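Putative agmatinase (Clostridium difficile, PDB 3LHL) probably hydrolyses agmatine to putrescine and urea, using bound manganese ions. Local coordinates at residues Lys142-Trp145 against Asp146-Asp150; Gly220-Tyr224 against Arg225-Glu229; Thr256-Ser259 against Thr260-Cys264; Leu48-Leu52 against Glu53-Ile57. All blocks are in the same frame, centred on the assembly; numbering follows the deposited sequence.

Contact 1 of 4, residues Lys142-Trp145 against Asp146-Asp150; sequences KRIW and DIVGD
The salt bridge between Arg-143 and Asp-146 lies along the last turns of helix 140-148, in the beta-alpha-beta unit formed with strands 115-120 and 153-158. NH1 of Arg-143 meets OD2 of Asp-146 at 2.6 Å from the guanidinium edge; the two flat groups, 16° apart, are almost coplanar. Bends at chi2 and chi3 of Arg-143 bring its end back beside Asp-146, while its NH2 pairs with Glu-128, which also takes NZ of Lys-142.

The second polar link spans the helix end. NE1 of Trp-145 donates to OD1 of Asp-150 over 2.8 Å; the acceptor lies almost in the indole plane, but the donor comes in 29° out of the carboxylate plane, on its anti side. That oxygen has a second partner in His-174, so two bonds grip it.

Backbone bonds carry the helix to its last turn: N of Val-148 reaches O of Ile-144 at 3.0 Å and N of Gly-149 reaches O of Trp-145 at 2.7 Å. Gly-149 then leaves helical geometry with positive phi, which turns the chain so that Asp-150 comes alongside the indole. Ile-147 and Val-148 pack against helix 101-111, and Ile-144 against Ile-153. CG of Trp-145 lies beside the carbonyl carbon (chi1 177°), which puts the ring out from the helix; over one face, in a CH-pi contact, CA of Gly-149 sits 4.0 Å from the centroid of the Trp-145 five-membered ring.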
loop_
_atom_site.group_PDB
_atom_site.type_symbol
_atom_site.label_atom_id
_atom_site.label_comp_id
_atom_site.label_asym_id
_atom_site.label_seq_id
_atom_site.Cartn_x
_atom_site.Cartn_y
_atom_site.Cartn_z
ATOM N N LYS A 142 10.839 -6.444 -6.106
ATOM C CA LYS A 142 12.021 -6.710 -6.914
ATOM C C LYS A 142 11.888 -5.871 -8.183
ATOM O O LYS A 142 12.855 -5.270 -8.646
ATOM C CB LYS A 142 12.107 -8.196 -7.268
ATOM C CG LYS A 142 13.348 -8.576 -8.066
ATOM C CD LYS A 142 14.628 -8.286 -7.286
ATOM C CE LYS A 142 15.863 -8.506 -8.144
ATOM N NZ LYS A 142 15.966 -9.907 -8.643
ATOM N N ARG A 143 10.678 -5.824 -8.735
ATOM C CA ARG A 143 10.426 -5.033 -9.935
ATOM C C ARG A 143 10.735 -3.569 -9.658
ATOM O O ARG A 143 11.353 -2.891 -10.476
ATOM C CB ARG A 143 8.967 -5.159 -10.376
ATOM C CG ARG A 143 8.633 -6.506 -10.968
ATOM C CD ARG A 143 9.587 -6.831 -12.110
ATOM N NE ARG A 143 9.921 -8.245 -12.073
ATOM C CZ ARG A 143 11.147 -8.726 -11.921
ATOM N NH1 ARG A 143 12.183 -7.908 -11.800
ATOM N NH2 ARG A 143 11.327 -10.035 -11.861
ATOM N N ILE A 144 10.302 -3.091 -8.495
ATOM C CA ILE A 144 10.541 -1.710 -8.117
ATOM C C ILE A 144 12.022 -1.446 -7.873
ATOM O O ILE A 144 12.525 -0.379 -8.207
ATOM C CB ILE A 144 9.722 -1.330 -6.867
ATOM C CG1 ILE A 144 8.231 -1.303 -7.238
ATOM C CG2 ILE A 144 10.204 0.011 -6.309
ATOM C CD1 ILE A 144 7.290 -0.996 -6.086
ATOM N N TRP A 145 12.725 -2.417 -7.304
ATOM C CA TRP A 145 14.149 -2.248 -7.062
ATOM C C TRP A 145 14.884 -2.101 -8.399
ATOM O O TRP A 145 15.878 -1.380 -8.492
ATOM C CB TRP A 145 14.719 -3.441 -6.298
ATOM C CG TRP A 145 16.198 -3.336 -6.100
ATOM C CD1 TRP A 145 16.853 -2.580 -5.168
ATOM C CD2 TRP A 145 17.213 -3.964 -6.895
ATOM N NE1 TRP A 145 18.217 -2.696 -5.335
ATOM C CE2 TRP A 145 18.465 -3.540 -6.387
ATOM C CE3 TRP A 145 17.187 -4.843 -7.988
ATOM C CZ2 TRP A 145 19.681 -3.965 -6.938
ATOM C CZ3 TRP A 145 18.395 -5.267 -8.536
ATOM C CH2 TRP A 145 19.628 -4.826 -8.009
ATOM N N ASP A 146 14.398 -2.791 -9.429
ATOM C CA ASP A 146 15.015 -2.694 -10.747
ATOM C C ASP A 146 14.908 -1.259 -11.254
ATOM O O ASP A 146 15.668 -0.844 -12.126
ATOM C CB ASP A 146 14.334 -3.625 -11.758
ATOM C CG ASP A 146 14.730 -5.073 -11.580
ATOM O OD1 ASP A 146 15.851 -5.333 -11.100
ATOM O OD2 ASP A 146 13.925 -5.956 -11.938
ATOM N N ILE A 147 13.963 -0.505 -10.706
ATOM C CA ILE A 147 13.776 0.876 -11.128
ATOM C C ILE A 147 14.562 1.896 -10.304
ATOM O O ILE A 147 15.162 2.810 -10.865
ATOM C CB ILE A 147 12.281 1.270 -11.094
ATOM C CG1 ILE A 147 11.484 0.378 -12.047
ATOM C CG2 ILE A 147 12.115 2.729 -11.482
ATOM C CD1 ILE A 147 9.986 0.621 -12.002
ATOM N N VAL A 148 14.572 1.739 -8.982
ATOM C CA VAL A 148 15.260 2.692 -8.110
ATOM C C VAL A 148 16.634 2.281 -7.605
ATOM O O VAL A 148 17.446 3.138 -7.252
ATOM C CB VAL A 148 14.392 3.037 -6.876
ATOM C CG1 VAL A 148 13.058 3.629 -7.326
ATOM C CG2 VAL A 148 14.173 1.789 -6.023
ATOM N N GLY A 149 16.898 0.981 -7.546
ATOM C CA GLY A 149 18.195 0.534 -7.069
ATOM C C GLY A 149 18.313 0.580 -5.555
ATOM O O GLY A 149 17.317 0.779 -4.852
ATOM N N ASP A 150 19.535 0.417 -5.055
ATOM C CA ASP A 150 19.796 0.400 -3.619
ATOM C C ASP A 150 19.568 1.712 -2.873
ATOM O O ASP A 150 19.536 2.794 -3.463
ATOM C CB ASP A 150 21.232 -0.057 -3.347
ATOM C CG ASP A 150 21.575 -1.375 -4.029
ATOM O OD1 ASP A 150 20.679 -2.229 -4.201
ATOM O OD2 ASP A 150 22.759 -1.557 -4.378
#

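Contact 2 of 4, residues Gly220-Tyr224 against Arg225-Glu229; sequences GGVNY and REFQE
Val-222 is the first loop residue to meet the helix that follows: its CB comes within 3.6 Å of OE1 of Glu-226, and its CG2 lies 4.3 Å from CB of Phe-227. N of Gly-221 donates a hydrogen bond to OD1 of Asp-207, a residue also hydrogen-bonded to the Val-222 backbone.

Asn-223 is the N-cap of helix 224-227 and forms a capping box with Glu-226. Its side chain lies about 4 Å from a bound manganese ion. Its CG stands between the backbone N and the carbonyl carbon (chi1 54°), folding OD1 over the start of the helix, where it accepts from N of Glu-226 at 2.8 Å almost in line with the amide C=O. The return bond runs from N of Asn-223 to OE1 of Glu-226, 2.8 Å long and nearly straight at 172°. The amide and carboxylate planes are 44° apart. O of Asn-223 opens the helical bonding by accepting from N of Phe-227 at 3.1 Å.

CE2 of Tyr-224 is 3.6 Å from OE1 of Gln-228, whose side chain crosses it at about a right angle, and one water accepts from OH of Tyr-224 while donating to OE1 of Gln-228. Beyond, Tyr-224 and Phe-227 pack on Ile-266 of helix 258-278.

Reciprocal bonding gives N of Asn-223 and N of Glu-226 side-chain acceptors, and the N-H groups at the helix start may also favour the negative charge of Glu-226.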
loop_
_atom_site.group_PDB
_atom_site.type_symbol
_atom_site.label_atom_id
_atom_site.label_comp_id
_atom_site.label_asym_id
_atom_site.label_seq_id
_atom_site.Cartn_x
_atom_site.Cartn_y
_atom_site.Cartn_z
ATOM N N GLY A 220 2.501 -14.172 13.535
ATOM C CA GLY A 220 3.614 -13.393 14.048
ATOM C C GLY A 220 3.682 -11.927 13.646
ATOM O O GLY A 220 4.740 -11.314 13.760
ATOM N N GLY A 221 2.575 -11.356 13.182
ATOM C CA GLY A 221 2.587 -9.955 12.800
ATOM C C GLY A 221 2.143 -9.048 13.936
ATOM O O GLY A 221 1.885 -9.516 15.049
ATOM N N VAL A 222 2.056 -7.747 13.667
ATOM C CA VAL A 222 1.625 -6.783 14.682
ATOM C C VAL A 222 0.104 -6.679 14.724
ATOM O O VAL A 222 -0.576 -6.988 13.740
ATOM C CB VAL A 222 2.187 -5.373 14.400
ATOM C CG1 VAL A 222 3.673 -5.321 14.739
ATOM C CG2 VAL A 222 1.957 -5.005 12.941
ATOM N N ASN A 223 -0.431 -6.268 15.868
ATOM C CA ASN A 223 -1.875 -6.104 15.994
ATOM C C ASN A 223 -2.195 -4.692 15.517
ATOM O O ASN A 223 -1.296 -3.965 15.101
ATOM C CB ASN A 223 -2.339 -6.294 17.442
ATOM C CG ASN A 223 -1.593 -5.408 18.421
ATOM O OD1 ASN A 223 -1.307 -4.243 18.139
ATOM N ND2 ASN A 223 -1.294 -5.954 19.591
ATOM N N TYR A 224 -3.459 -4.293 15.586
ATOM C CA TYR A 224 -3.831 -2.966 15.120
ATOM C C TYR A 224 -3.334 -1.815 15.992
ATOM O O TYR A 224 -2.965 -0.761 15.478
ATOM C CB TYR A 224 -5.351 -2.836 14.970
ATOM C CG TYR A 224 -5.726 -1.534 14.303
ATOM C CD1 TYR A 224 -5.705 -1.414 12.914
ATOM C CD2 TYR A 224 -5.990 -0.388 15.057
ATOM C CE1 TYR A 224 -5.925 -0.193 12.293
ATOM C CE2 TYR A 224 -6.213 0.844 14.443
ATOM C CZ TYR A 224 -6.176 0.932 13.060
ATOM O OH TYR A 224 -6.366 2.141 12.438
ATOM N N ARG A 225 -3.340 -2.008 17.305
ATOM C CA ARG A 225 -2.903 -0.956 18.215
ATOM C C ARG A 225 -1.446 -0.584 17.956
ATOM O O ARG A 225 -1.075 0.591 17.990
ATOM C CB ARG A 225 -3.076 -1.396 19.670
ATOM C CG ARG A 225 -3.554 -0.278 20.584
ATOM C CD ARG A 225 -3.376 -0.637 22.045
ATOM N NE ARG A 225 -3.858 -1.982 22.324
ATOM C CZ ARG A 225 -3.730 -2.593 23.496
ATOM N NH1 ARG A 225 -3.135 -1.977 24.509
ATOM N NH2 ARG A 225 -4.187 -3.826 23.646
ATOM N N GLU A 226 -0.621 -1.591 17.695
ATOM C CA GLU A 226 0.789 -1.361 17.407
ATOM C C GLU A 226 0.938 -0.704 16.037
ATOM O O GLU A 226 1.689 0.254 15.874
ATOM C CB GLU A 226 1.555 -2.686 17.417
ATOM C CG GLU A 226 1.530 -3.411 18.760
ATOM C CD GLU A 226 2.033 -4.843 18.667
ATOM O OE1 GLU A 226 1.425 -5.644 17.926
ATOM O OE2 GLU A 226 3.033 -5.167 19.337
ATOM N N PHE A 227 0.202 -1.212 15.055
ATOM C CA PHE A 227 0.289 -0.678 13.703
ATOM C C PHE A 227 -0.108 0.788 13.558
ATOM O O PHE A 227 0.583 1.554 12.882
ATOM C CB PHE A 227 -0.562 -1.506 12.737
ATOM C CG PHE A 227 -0.372 -1.121 11.294
ATOM C CD1 PHE A 227 0.776 -1.506 10.603
ATOM C CD2 PHE A 227 -1.315 -0.336 10.639
ATOM C CE1 PHE A 227 0.983 -1.114 9.281
ATOM C CE2 PHE A 227 -1.117 0.063 9.312
ATOM C CZ PHE A 227 0.034 -0.326 8.634
ATOM N N GLN A 228 -1.210 1.186 14.186
ATOM C CA GLN A 228 -1.675 2.563 14.057
ATOM C C GLN A 228 -0.630 3.600 14.458
ATOM O O GLN A 228 -0.727 4.764 14.070
ATOM C CB GLN A 228 -2.973 2.773 14.851
ATOM C CG GLN A 228 -2.804 3.073 16.322
ATOM C CD GLN A 228 -4.139 3.191 17.031
ATOM O OE1 GLN A 228 -5.120 3.659 16.452
ATOM N NE2 GLN A 228 -4.181 2.784 18.294
ATOM N N GLU A 229 0.374 3.178 15.218
ATOM C CA GLU A 229 1.440 4.087 15.634
ATOM C C GLU A 229 2.160 4.695 14.428
ATOM O O GLU A 229 2.699 5.796 14.513
ATOM C CB GLU A 229 2.457 3.352 16.510
ATOM C CG GLU A 229 1.976 3.075 17.924
ATOM C CD GLU A 229 1.578 4.348 18.650
ATOM O OE1 GLU A 229 2.344 5.336 18.594
ATOM O OE2 GLU A 229 0.501 4.362 19.281
HETATM O O HOH W 1 -6.070 4.361 14.100
#

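Contact 3 of 4, residues Thr256-Ser259 against Thr260-Cys264; sequences TGVS and TVIAC
Val-258 and Ile-262, one helical turn apart, make the side-chain packing of this contact: CG1 of Val-258 lies 3.8 Å from CD1 of Ile-262, the two chains meeting at a slant. CG1 of Val-258 is anti to its own nitrogen (chi1 169°), which turns it to the side of the carbonyl carbon, where Ile-262 lies, and CG1 of Ile-262 rests 3.2 Å from O of Val-258. The same carbonyl accepts from N of Ile-262 at 2.9 Å, with the C=O pointing almost straight at the donor, and N of Ala-263 reaches O of Ser-259 at 3.0 Å.

These bonds belong to the start of helix 258-278, the last helix of the arginase-like alpha/beta fold. Gly-257 occupies the N-cap position, and its O receives a weak bond from N of Thr-260, 3.1 Å long and bent to 134°. The preceding Thr-256 forms an ST turn, its OG1 accepting from N of Val-258 at 3.1 Å. The tight side is the buried one: OG of Ser-259 is held by both Asp-254 and Gly-213, and Ala-263 and Cys-264 pack against Met-34 of helix 30-38.

The solvent side is looser. Thr-256 is exposed there, and so is Val-258, even though its CG1 touches Ile-262.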
loop_
_atom_site.group_PDB
_atom_site.type_symbol
_atom_site.label_atom_id
_atom_site.label_comp_id
_atom_site.label_asym_id
_atom_site.label_seq_id
_atom_site.Cartn_x
_atom_site.Cartn_y
_atom_site.Cartn_z
ATOM N N THR A 256 -15.808 -13.126 9.624
ATOM C CA THR A 256 -16.315 -12.209 10.644
ATOM C C THR A 256 -16.504 -10.827 10.041
ATOM O O THR A 256 -17.253 -10.009 10.571
ATOM C CB THR A 256 -15.352 -12.045 11.846
ATOM O OG1 THR A 256 -14.264 -11.192 11.471
ATOM C CG2 THR A 256 -14.812 -13.391 12.302
ATOM N N GLY A 257 -15.809 -10.568 8.940
ATOM C CA GLY A 257 -15.909 -9.277 8.284
ATOM C C GLY A 257 -15.010 -8.206 8.886
ATOM O O GLY A 257 -14.897 -7.109 8.334
ATOM N N VAL A 258 -14.356 -8.510 10.003
ATOM C CA VAL A 258 -13.496 -7.522 10.653
ATOM C C VAL A 258 -12.337 -7.003 9.795
ATOM O O VAL A 258 -11.958 -5.838 9.908
ATOM C CB VAL A 258 -12.969 -8.062 12.001
ATOM C CG1 VAL A 258 -11.871 -7.152 12.548
ATOM C CG2 VAL A 258 -14.137 -8.133 13.006
ATOM N N SER A 259 -11.785 -7.853 8.932
ATOM C CA SER A 259 -10.688 -7.442 8.060
ATOM C C SER A 259 -11.075 -6.234 7.212
ATOM O O SER A 259 -10.256 -5.357 6.954
ATOM C CB SER A 259 -10.284 -8.592 7.136
ATOM O OG SER A 259 -9.703 -9.647 7.874
ATOM N N THR A 260 -12.329 -6.197 6.777
ATOM C CA THR A 260 -12.822 -5.097 5.960
ATOM C C THR A 260 -12.883 -3.818 6.792
ATOM O O THR A 260 -12.529 -2.733 6.326
ATOM C CB THR A 260 -14.229 -5.425 5.411
ATOM O OG1 THR A 260 -14.157 -6.616 4.615
ATOM C CG2 THR A 260 -14.768 -4.273 4.553
ATOM N N VAL A 261 -13.331 -3.959 8.034
ATOM C CA VAL A 261 -13.443 -2.826 8.934
ATOM C C VAL A 261 -12.051 -2.262 9.188
ATOM O O VAL A 261 -11.854 -1.053 9.211
ATOM C CB VAL A 261 -14.089 -3.255 10.270
ATOM C CG1 VAL A 261 -14.191 -2.065 11.209
ATOM C CG2 VAL A 261 -15.467 -3.846 10.006
ATOM N N ILE A 262 -11.085 -3.153 9.376
ATOM C CA ILE A 262 -9.709 -2.740 9.618
ATOM C C ILE A 262 -9.178 -1.945 8.425
ATOM O O ILE A 262 -8.537 -0.908 8.596
ATOM C CB ILE A 262 -8.802 -3.966 9.857
ATOM C CG1 ILE A 262 -9.259 -4.703 11.125
ATOM C CG2 ILE A 262 -7.350 -3.532 9.943
ATOM C CD1 ILE A 262 -8.447 -5.948 11.465
ATOM N N ALA A 263 -9.450 -2.434 7.218
ATOM C CA ALA A 263 -8.991 -1.761 6.006
ATOM C C ALA A 263 -9.635 -0.375 5.903
ATOM O O ALA A 263 -8.998 0.594 5.487
ATOM C CB ALA A 263 -9.343 -2.599 4.771
ATOM N N CYS A 264 -10.903 -0.294 6.283
ATOM C CA CYS A 264 -11.625 0.965 6.220
ATOM C C CYS A 264 -11.012 1.983 7.162
ATOM O O CYS A 264 -10.826 3.140 6.794
ATOM C CB CYS A 264 -13.095 0.753 6.565
ATOM S SG CYS A 264 -14.043 -0.075 5.261
#

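Contact 4 of 4, residues Leu48-Leu52 against Glu53-Ile57; sequences LDLDL and EDYNI
OD1 of Asp-51 accepts from N of Glu-53 across this turn, at 3.0 Å and 167°. The donor approaches on the anti side of the carboxylate, somewhat out of its plane; CG of Asp-51 lies beside its own carbonyl carbon (chi1 -160°), which points the group along the chain toward Glu-53. Thr-43 supplies OD1 with a second bond through its hydroxyl. These two donors may offset the like charge of Glu-53, whose OE1 stands only 3.4 Å from OD1 of Asp-51 in a side chain running alongside.

Two backbone bonds close the turn. N of Asp-54 donates to O of Asp-51 at 3.0 Å, and N of Tyr-55 to O of Leu-52 at 3.2 Å; both donors lie well above the carbonyl planes. This i to i+3 pattern defines the short 3-10 segment that leads from strand 50-51 of a small antiparallel hairpin towards strand 57-62, an outermost strand of the parallel sheet. At the hairpin's other end, Asp-49 and Leu-50 form a G1 beta bulge opposite Ser-45.

A single water ties three groups together: it accepts from N of Asp-51, donates to OD2 of Asp-54 at 2.6 Å, and is bonded to OH of Tyr-55. That hydroxyl is also bonded to Asp-276, and CD2 of Leu-50 packs within 3.4 Å of it. CB of Asp-54 sits above the centre of the Tyr-55 ring. On the apolar side, CD2 of Leu-52 meets CD1 of Ile-57 at 3.6 Å, where Leu-52 also touches Arg-268 and Leu-272 of helix 258-278.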
loop_
_atom_site.group_PDB
_atom_site.type_symbol
_atom_site.label_atom_id
_atom_site.label_comp_id
_atom_site.label_asym_id
_atom_site.label_seq_id
_atom_site.Cartn_x
_atom_site.Cartn_y
_atom_site.Cartn_z
ATOM N N LEU A 48 -5.814 10.439 16.009
ATOM C CA LEU A 48 -5.066 11.497 15.335
ATOM C C LEU A 48 -5.648 12.889 15.577
ATOM O O LEU A 48 -4.987 13.896 15.323
ATOM C CB LEU A 48 -5.031 11.229 13.823
ATOM C CG LEU A 48 -4.391 9.913 13.364
ATOM C CD1 LEU A 48 -4.827 9.610 11.940
ATOM C CD2 LEU A 48 -2.875 9.993 13.475
ATOM N N ASP A 49 -6.886 12.932 16.064
ATOM C CA ASP A 49 -7.594 14.184 16.314
ATOM C C ASP A 49 -7.701 14.973 15.011
ATOM O O ASP A 49 -7.373 16.158 14.947
ATOM C CB ASP A 49 -6.885 15.015 17.394
ATOM C CG ASP A 49 -7.652 16.282 17.752
ATOM O OD1 ASP A 49 -8.898 16.278 17.631
ATOM O OD2 ASP A 49 -7.013 17.277 18.162
ATOM N N LEU A 50 -8.156 14.286 13.969
ATOM C CA LEU A 50 -8.347 14.872 12.648
ATOM C C LEU A 50 -9.698 14.371 12.165
ATOM O O LEU A 50 -10.154 13.316 12.600
ATOM C CB LEU A 50 -7.243 14.411 11.695
ATOM C CG LEU A 50 -5.811 14.867 12.014
ATOM C CD1 LEU A 50 -4.833 14.197 11.057
ATOM C CD2 LEU A 50 -5.712 16.385 11.908
ATOM N N ASP A 51 -10.339 15.115 11.268
ATOM C CA ASP A 51 -11.652 14.728 10.761
ATOM C C ASP A 51 -11.688 14.804 9.237
ATOM O O ASP A 51 -11.342 15.834 8.655
ATOM C CB ASP A 51 -12.724 15.663 11.342
ATOM C CG ASP A 51 -14.124 15.069 11.288
ATOM O OD1 ASP A 51 -14.574 14.646 10.203
ATOM O OD2 ASP A 51 -14.783 15.029 12.345
ATOM N N LEU A 52 -12.116 13.723 8.593
ATOM C CA LEU A 52 -12.197 13.693 7.133
ATOM C C LEU A 52 -12.985 14.871 6.558
ATOM O O LEU A 52 -12.744 15.293 5.429
ATOM C CB LEU A 52 -12.841 12.385 6.661
ATOM C CG LEU A 52 -11.964 11.127 6.707
ATOM C CD1 LEU A 52 -12.770 9.915 6.254
ATOM C CD2 LEU A 52 -10.743 11.322 5.810
ATOM N N GLU A 53 -13.913 15.407 7.345
ATOM C CA GLU A 53 -14.753 16.518 6.910
ATOM C C GLU A 53 -14.033 17.845 6.698
ATOM O O GLU A 53 -14.578 18.749 6.067
ATOM C CB GLU A 53 -15.900 16.720 7.904
ATOM C CG GLU A 53 -16.859 15.546 7.969
ATOM C CD GLU A 53 -17.988 15.765 8.959
ATOM O OE1 GLU A 53 -17.698 15.935 10.168
ATOM O OE2 GLU A 53 -19.164 15.767 8.525
ATOM N N ASP A 54 -12.818 17.974 7.221
ATOM C CA ASP A 54 -12.072 19.217 7.055
ATOM C C ASP A 54 -11.231 19.207 5.784
ATOM O O ASP A 54 -10.464 20.136 5.546
ATOM C CB ASP A 54 -11.133 19.454 8.241
ATOM C CG ASP A 54 -11.859 19.489 9.569
ATOM O OD1 ASP A 54 -12.988 20.018 9.620
ATOM O OD2 ASP A 54 -11.288 19.001 10.566
ATOM N N TYR A 55 -11.378 18.174 4.963
ATOM C CA TYR A 55 -10.553 18.087 3.767
ATOM C C TYR A 55 -11.273 17.811 2.462
ATOM O O TYR A 55 -12.404 17.320 2.435
ATOM C CB TYR A 55 -9.484 17.008 3.966
ATOM C CG TYR A 55 -8.738 17.143 5.268
ATOM C CD1 TYR A 55 -7.810 18.167 5.458
ATOM C CD2 TYR A 55 -9.000 16.278 6.334
ATOM C CE1 TYR A 55 -7.166 18.333 6.681
ATOM C CE2 TYR A 55 -8.362 16.434 7.562
ATOM C CZ TYR A 55 -7.449 17.465 7.727
ATOM O OH TYR A 55 -6.839 17.645 8.947
ATOM N N ASN A 56 -10.589 18.134 1.373
ATOM C CA ASN A 56 -11.108 17.890 0.044
ATOM C C ASN A 56 -10.472 16.605 -0.460
ATOM O O ASN A 56 -9.298 16.574 -0.838
ATOM C CB ASN A 56 -10.769 19.051 -0.887
ATOM C CG ASN A 56 -11.619 20.272 -0.617
ATOM O OD1 ASN A 56 -12.843 20.225 -0.742
ATOM N ND2 ASN A 56 -10.977 21.371 -0.240
ATOM N N ILE A 57 -11.255 15.536 -0.430
ATOM C CA ILE A 57 -10.799 14.236 -0.890
ATOM C C ILE A 57 -11.769 13.745 -1.950
ATOM O O ILE A 57 -12.983 13.797 -1.771
ATOM C CB ILE A 57 -10.753 13.222 0.269
ATOM C CG1 ILE A 57 -9.800 13.732 1.358
ATOM C CG2 ILE A 57 -10.298 11.861 -0.247
ATOM C CD1 ILE A 57 -9.873 12.949 2.661
HETATM O O HOH W 2 -9.012 17.993 11.138
#

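Contacts 1, 2 and 4 lie at the surface, whereas contact 3 is partly buried. Helix 258-278 is the common element of three of them: contact 3 is its start, Tyr-224 CD1 of contact 2 packs 4.0 Å from Ile-262 CG2 of contact 3, and contact 4 leans on the same helix farther along. Contact 1 stands apart, its centre about 32 Å from that of contact 3 on the opposite side of the chain's centre. Chemistry follows position: contact 1 ends a helix with charged and aromatic groups, contacts 2 and 3 begin helices, by a reciprocal capping box and by an ST turn with a glycine cap, and contact 4 relies on carboxylates and water.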